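PDB 1ODF: probable ATP-dependent kinase TDA10 from Saccharomyces cerevisiae, which probably acts as an ATP-dependent kinase of the GLYK family, binding ATP through a P-loop and phosphorylating a substrate not yet known. Local coordinates for residues Ile202-Asn216 against Leu265-Ser277. Numbering follows the deposited sequence.
Sequences IKSLGIVFTTDNINN and LGSIATLTLGIDS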
loop_
_atom_site.group_PDB
_atom_site.type_symbol
_atom_site.label_atom_id
_atom_site.label_comp_id
_atom_site.label_asym_id
_atom_site.label_seq_id
_atom_site.Cartn_x
_atom_site.Cartn_y
_atom_site.Cartn_z
ATOM N N ILE A 202 4.737 14.952 6.212
ATOM C CA ILE A 202 4.541 14.366 4.897
ATOM C C ILE A 202 3.460 15.040 4.054
ATOM O O ILE A 202 2.298 15.083 4.431
ATOM C CB ILE A 202 4.263 12.855 5.024
ATOM C CG1 ILE A 202 5.581 12.141 5.344
ATOM C CG2 ILE A 202 3.632 12.303 3.738
ATOM C CD1 ILE A 202 5.452 10.650 5.497
ATOM N N LYS A 203 3.873 15.579 2.910
ATOM C CA LYS A 203 2.958 16.245 1.984
ATOM C C LYS A 203 2.710 15.284 0.840
ATOM O O LYS A 203 3.659 14.767 0.237
ATOM C CB LYS A 203 3.553 17.570 1.504
ATOM C CG LYS A 203 3.530 18.617 2.606
ATOM C CD LYS A 203 2.100 18.799 3.102
ATOM C CE LYS A 203 2.037 19.503 4.437
ATOM N NZ LYS A 203 0.628 19.606 4.932
ATOM N N SER A 204 1.430 15.072 0.522
ATOM C CA SER A 204 1.086 14.071 -0.471
ATOM C C SER A 204 -0.221 14.206 -1.239
ATOM O O SER A 204 -1.136 14.950 -0.868
ATOM C CB SER A 204 1.032 12.724 0.238
ATOM O OG SER A 204 0.049 12.809 1.267
ATOM N N LEU A 205 -0.283 13.423 -2.309
ATOM C CA LEU A 205 -1.453 13.312 -3.162
ATOM C C LEU A 205 -1.856 11.849 -3.000
ATOM O O LEU A 205 -0.996 10.966 -2.917
ATOM C CB LEU A 205 -1.097 13.609 -4.620
ATOM C CG LEU A 205 -0.697 15.057 -4.880
ATOM C CD1 LEU A 205 -0.295 15.211 -6.334
ATOM C CD2 LEU A 205 -1.868 15.970 -4.523
ATOM N N GLY A 206 -3.156 11.594 -2.935
ATOM C CA GLY A 206 -3.605 10.232 -2.756
ATOM C C GLY A 206 -4.477 9.710 -3.869
ATOM O O GLY A 206 -5.288 10.445 -4.429
ATOM N N ILE A 207 -4.292 8.434 -4.191
ATOM C CA ILE A 207 -5.073 7.758 -5.219
ATOM C C ILE A 207 -5.742 6.593 -4.505
ATOM O O ILE A 207 -5.077 5.650 -4.072
ATOM C CB ILE A 207 -4.193 7.174 -6.342
ATOM C CG1 ILE A 207 -3.143 8.205 -6.802
ATOM C CG2 ILE A 207 -5.102 6.690 -7.489
ATOM C CD1 ILE A 207 -3.713 9.416 -7.470
ATOM N N VAL A 208 -7.058 6.666 -4.381
ATOM C CA VAL A 208 -7.803 5.633 -3.690
ATOM C C VAL A 208 -8.728 4.861 -4.608
ATOM O O VAL A 208 -9.518 5.444 -5.359
ATOM C CB VAL A 208 -8.636 6.235 -2.528
ATOM C CG1 VAL A 208 -9.514 5.144 -1.886
ATOM C CG2 VAL A 208 -7.703 6.847 -1.487
ATOM N N PHE A 209 -8.606 3.540 -4.535
ATOM C CA PHE A 209 -9.421 2.621 -5.319
ATOM C C PHE A 209 -10.379 1.924 -4.366
ATOM O O PHE A 209 -9.944 1.320 -3.375
ATOM C CB PHE A 209 -8.556 1.522 -5.963
ATOM C CG PHE A 209 -7.840 1.930 -7.230
ATOM C CD1 PHE A 209 -7.366 3.225 -7.415
ATOM C CD2 PHE A 209 -7.602 0.988 -8.229
ATOM C CE1 PHE A 209 -6.667 3.571 -8.575
ATOM C CE2 PHE A 209 -6.906 1.323 -9.388
ATOM C CZ PHE A 209 -6.437 2.619 -9.559
ATOM N N THR A 210 -11.675 2.020 -4.638
ATOM C CA THR A 210 -12.642 1.297 -3.833
ATOM C C THR A 210 -13.549 0.554 -4.827
ATOM O O THR A 210 -13.473 0.787 -6.037
ATOM C CB THR A 210 -13.468 2.225 -2.912
ATOM O OG1 THR A 210 -14.096 1.426 -1.902
ATOM C CG2 THR A 210 -14.539 2.973 -3.696
ATOM N N THR A 211 -14.389 -0.349 -4.336
ATOM C CA THR A 211 -15.258 -1.107 -5.228
ATOM C C THR A 211 -16.684 -1.170 -4.685
ATOM O O THR A 211 -16.922 -0.795 -3.538
ATOM C CB THR A 211 -14.688 -2.537 -5.438
ATOM O OG1 THR A 211 -15.486 -3.241 -6.397
ATOM C CG2 THR A 211 -14.654 -3.303 -4.127
ATOM N N ASP A 212 -17.628 -1.620 -5.511
ATOM C CA ASP A 212 -19.035 -1.717 -5.105
ATOM C C ASP A 212 -19.291 -2.864 -4.131
ATOM O O ASP A 212 -20.235 -2.829 -3.344
ATOM C CB ASP A 212 -19.931 -1.886 -6.335
ATOM C CG ASP A 212 -19.448 -2.986 -7.261
ATOM O OD1 ASP A 212 -19.145 -4.089 -6.763
ATOM O OD2 ASP A 212 -19.374 -2.749 -8.485
ATOM N N ASN A 213 -18.458 -3.895 -4.193
ATOM C CA ASN A 213 -18.606 -5.025 -3.282
ATOM C C ASN A 213 -17.233 -5.540 -2.889
ATOM O O ASN A 213 -16.437 -5.929 -3.745
ATOM C CB ASN A 213 -19.427 -6.143 -3.929
ATOM C CG ASN A 213 -19.612 -7.332 -3.008
ATOM O OD1 ASN A 213 -19.996 -7.181 -1.843
ATOM N ND2 ASN A 213 -19.346 -8.526 -3.525
ATOM N N ILE A 214 -16.962 -5.548 -1.590
ATOM C CA ILE A 214 -15.666 -5.989 -1.104
ATOM C C ILE A 214 -15.388 -7.476 -1.343
ATOM O O ILE A 214 -14.230 -7.909 -1.339
ATOM C CB ILE A 214 -15.490 -5.669 0.401
ATOM C CG1 ILE A 214 -14.001 -5.696 0.754
ATOM C CG2 ILE A 214 -16.251 -6.674 1.253
ATOM C CD1 ILE A 214 -13.152 -4.722 -0.076
ATOM N N ASN A 215 -16.440 -8.259 -1.556
ATOM C CA ASN A 215 -16.249 -9.679 -1.799
ATOM C C ASN A 215 -15.694 -9.899 -3.199
ATOM O O ASN A 215 -15.433 -11.030 -3.610
ATOM C CB ASN A 215 -17.558 -10.447 -1.588
ATOM C CG ASN A 215 -17.911 -10.588 -0.119
ATOM O OD1 ASN A 215 -17.075 -10.989 0.696
ATOM N ND2 ASN A 215 -19.151 -10.263 0.230
ATOM N N ASN A 216 -15.502 -8.804 -3.925
ATOM C CA ASN A 216 -14.931 -8.883 -5.260
ATOM C C ASN A 216 -13.502 -9.379 -5.097
ATOM O O ASN A 216 -12.929 -9.982 -6.005
ATOM C CB ASN A 216 -14.918 -7.505 -5.929
ATOM C CG ASN A 216 -16.297 -7.068 -6.392
ATOM O OD1 ASN A 216 -16.460 -5.992 -6.973
ATOM N ND2 ASN A 216 -17.294 -7.904 -6.140
ATOM N N LEU A 265 -6.297 10.348 2.265
ATOM C CA LEU A 265 -5.056 9.592 2.170
ATOM C C LEU A 265 -3.981 10.627 1.813
ATOM O O LEU A 265 -2.861 10.580 2.314
ATOM C CB LEU A 265 -5.148 8.524 1.073
ATOM C CG LEU A 265 -3.829 7.830 0.708
ATOM C CD1 LEU A 265 -3.252 7.124 1.931
ATOM C CD2 LEU A 265 -4.060 6.849 -0.431
ATOM N N GLY A 266 -4.350 11.568 0.947
ATOM C CA GLY A 266 -3.431 12.618 0.547
ATOM C C GLY A 266 -3.644 13.860 1.398
ATOM O O GLY A 266 -4.789 14.256 1.651
ATOM N N SER A 267 -2.555 14.481 1.843
ATOM C CA SER A 267 -2.659 15.688 2.657
ATOM C C SER A 267 -3.037 16.914 1.813
ATOM O O SER A 267 -3.670 17.841 2.308
ATOM C CB SER A 267 -1.347 15.960 3.398
ATOM O OG SER A 267 -0.367 16.508 2.533
ATOM N N ILE A 268 -2.663 16.919 0.539
ATOM C CA ILE A 268 -2.988 18.051 -0.323
ATOM C C ILE A 268 -4.291 17.816 -1.076
ATOM O O ILE A 268 -5.177 18.666 -1.075
ATOM C CB ILE A 268 -1.885 18.305 -1.342
ATOM C CG1 ILE A 268 -0.565 18.589 -0.614
ATOM C CG2 ILE A 268 -2.291 19.450 -2.251
ATOM C CD1 ILE A 268 0.636 18.645 -1.518
ATOM N N ALA A 269 -4.399 16.664 -1.730
ATOM C CA ALA A 269 -5.606 16.320 -2.474
ATOM C C ALA A 269 -5.676 14.805 -2.616
ATOM O O ALA A 269 -4.659 14.109 -2.506
ATOM C CB ALA A 269 -5.599 16.990 -3.859
ATOM N N THR A 270 -6.883 14.300 -2.842
ATOM C CA THR A 270 -7.093 12.871 -2.998
ATOM C C THR A 270 -8.089 12.571 -4.106
ATOM O O THR A 270 -9.135 13.222 -4.226
ATOM C CB THR A 270 -7.617 12.215 -1.696
ATOM O OG1 THR A 270 -6.649 12.363 -0.648
ATOM C CG2 THR A 270 -7.865 10.721 -1.918
ATOM N N LEU A 271 -7.739 11.590 -4.929
ATOM C CA LEU A 271 -8.599 11.143 -6.009
ATOM C C LEU A 271 -9.148 9.780 -5.601
ATOM O O LEU A 271 -8.377 8.863 -5.314
ATOM C CB LEU A 271 -7.809 11.004 -7.315
ATOM C CG LEU A 271 -8.499 10.224 -8.451
ATOM C CD1 LEU A 271 -9.696 10.997 -8.956
ATOM C CD2 LEU A 271 -7.510 9.980 -9.595
ATOM N N THR A 272 -10.471 9.651 -5.552
ATOM C CA THR A 272 -11.083 8.374 -5.199
ATOM C C THR A 272 -11.794 7.808 -6.428
ATOM O O THR A 272 -12.573 8.498 -7.094
ATOM C CB THR A 272 -12.105 8.503 -4.028
ATOM O OG1 THR A 272 -11.442 8.973 -2.844
ATOM C CG2 THR A 272 -12.737 7.148 -3.729
ATOM N N LEU A 273 -11.503 6.547 -6.729
ATOM C CA LEU A 273 -12.089 5.871 -7.876
ATOM C C LEU A 273 -12.860 4.638 -7.439
ATOM O O LEU A 273 -12.328 3.776 -6.728
ATOM C CB LEU A 273 -11.000 5.435 -8.857
ATOM C CG LEU A 273 -10.034 6.453 -9.465
ATOM C CD1 LEU A 273 -9.096 5.726 -10.408
ATOM C CD2 LEU A 273 -10.796 7.527 -10.211
ATOM N N GLY A 274 -14.118 4.563 -7.863
ATOM C CA GLY A 274 -14.937 3.415 -7.533
ATOM C C GLY A 274 -14.951 2.496 -8.736
ATOM O O GLY A 274 -15.314 2.925 -9.827
ATOM N N ILE A 275 -14.546 1.241 -8.555
ATOM C CA ILE A 275 -14.522 0.303 -9.677
ATOM C C ILE A 275 -15.312 -0.960 -9.386
ATOM O O ILE A 275 -15.465 -1.357 -8.232
ATOM C CB ILE A 275 -13.082 -0.102 -10.054
ATOM C CG1 ILE A 275 -12.499 -1.034 -8.986
ATOM C CG2 ILE A 275 -12.226 1.137 -10.205
ATOM C CD1 ILE A 275 -11.123 -1.580 -9.334
ATOM N N ASP A 276 -15.805 -1.589 -10.452
ATOM C CA ASP A 276 -16.599 -2.811 -10.344
ATOM C C ASP A 276 -15.768 -4.069 -10.591
ATOM O O ASP A 276 -14.563 -3.989 -10.849
ATOM C CB ASP A 276 -17.762 -2.763 -11.339
ATOM C CG ASP A 276 -17.297 -2.768 -12.797
ATOM O OD1 ASP A 276 -18.147 -2.531 -13.687
ATOM O OD2 ASP A 276 -16.097 -3.014 -13.061
ATOM N N SER A 277 -16.425 -5.225 -10.519
ATOM C CA SER A 277 -15.776 -6.519 -10.735
ATOM C C SER A 277 -14.818 -6.509 -11.924
ATOM O O SER A 277 -13.722 -7.057 -11.845
ATOM C CB SER A 277 -16.830 -7.602 -10.947
ATOM O OG SER A 277 -17.811 -7.555 -9.924
HETATM O O HOH W 1 -19.784 -5.841 -9.244
#
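Strands 204-211 and 269-275 pair in parallel, their axes 27° apart, and from Gly206 N on Ala269 O to Ile275 N on Thr210 O the amide donors alternate between the strands. Leu271 N reaches Gly206 O at 2.8 Å, and Val208 N returns to Leu271 O. Before Gly206, Ser204 and Ser267 grip each other reciprocally. Ser204 N donates to Ser267 OG (3.1 Å), and Ser267 N donates to Ser204 OG (3.1 Å, 164°). The Ser204 hydroxyl oxygen lies between its own backbone N and carbonyl carbon (chi1 59°), turned to meet the amide of Ser267. Ile268 N also binds Ser204 O. Without the Ser204 hydroxyl, as with an alanine here, the amide of Ser267 would probably lose this acceptor and the 265-268 loop be tied less firmly to the strand. Gly266 N donates to Thr270 OG1, tying the loop before strand 269-275 to the strand itself.

The two strands are neighbours in the parallel part of a P-loop kinase core. Strand 32-37, which leads into the predicted ATP-binding loop, flanks 204-211, and antiparallel strand 281-287 flanks 269-275. The fold closely resembles E. coli pantothenate kinase.

On one sheet face, Val208 CG2 packs on Leu265 CD2 (3.8 Å) and Thr270 CG2, and Phe259 of helix 249-262 covers Val208 and Leu265. The other face carries Leu205, Ile207, Phe209, Leu271 and Leu273. Phe209 and Leu273 lie side by side and point the same way, with ring atom CE1 of Phe209 3.7 Å from CD1 of Leu273. The Phe209 side chain also lies close to Gly38 of the predicted ATP site. Helix 8-24 covers Leu205 and Ile207. Past Thr210, Thr211 OG1 donates to Ile275 O at 2.6 Å. Beyond it, one water bridges Asp212 OD1 and Ser277 OG.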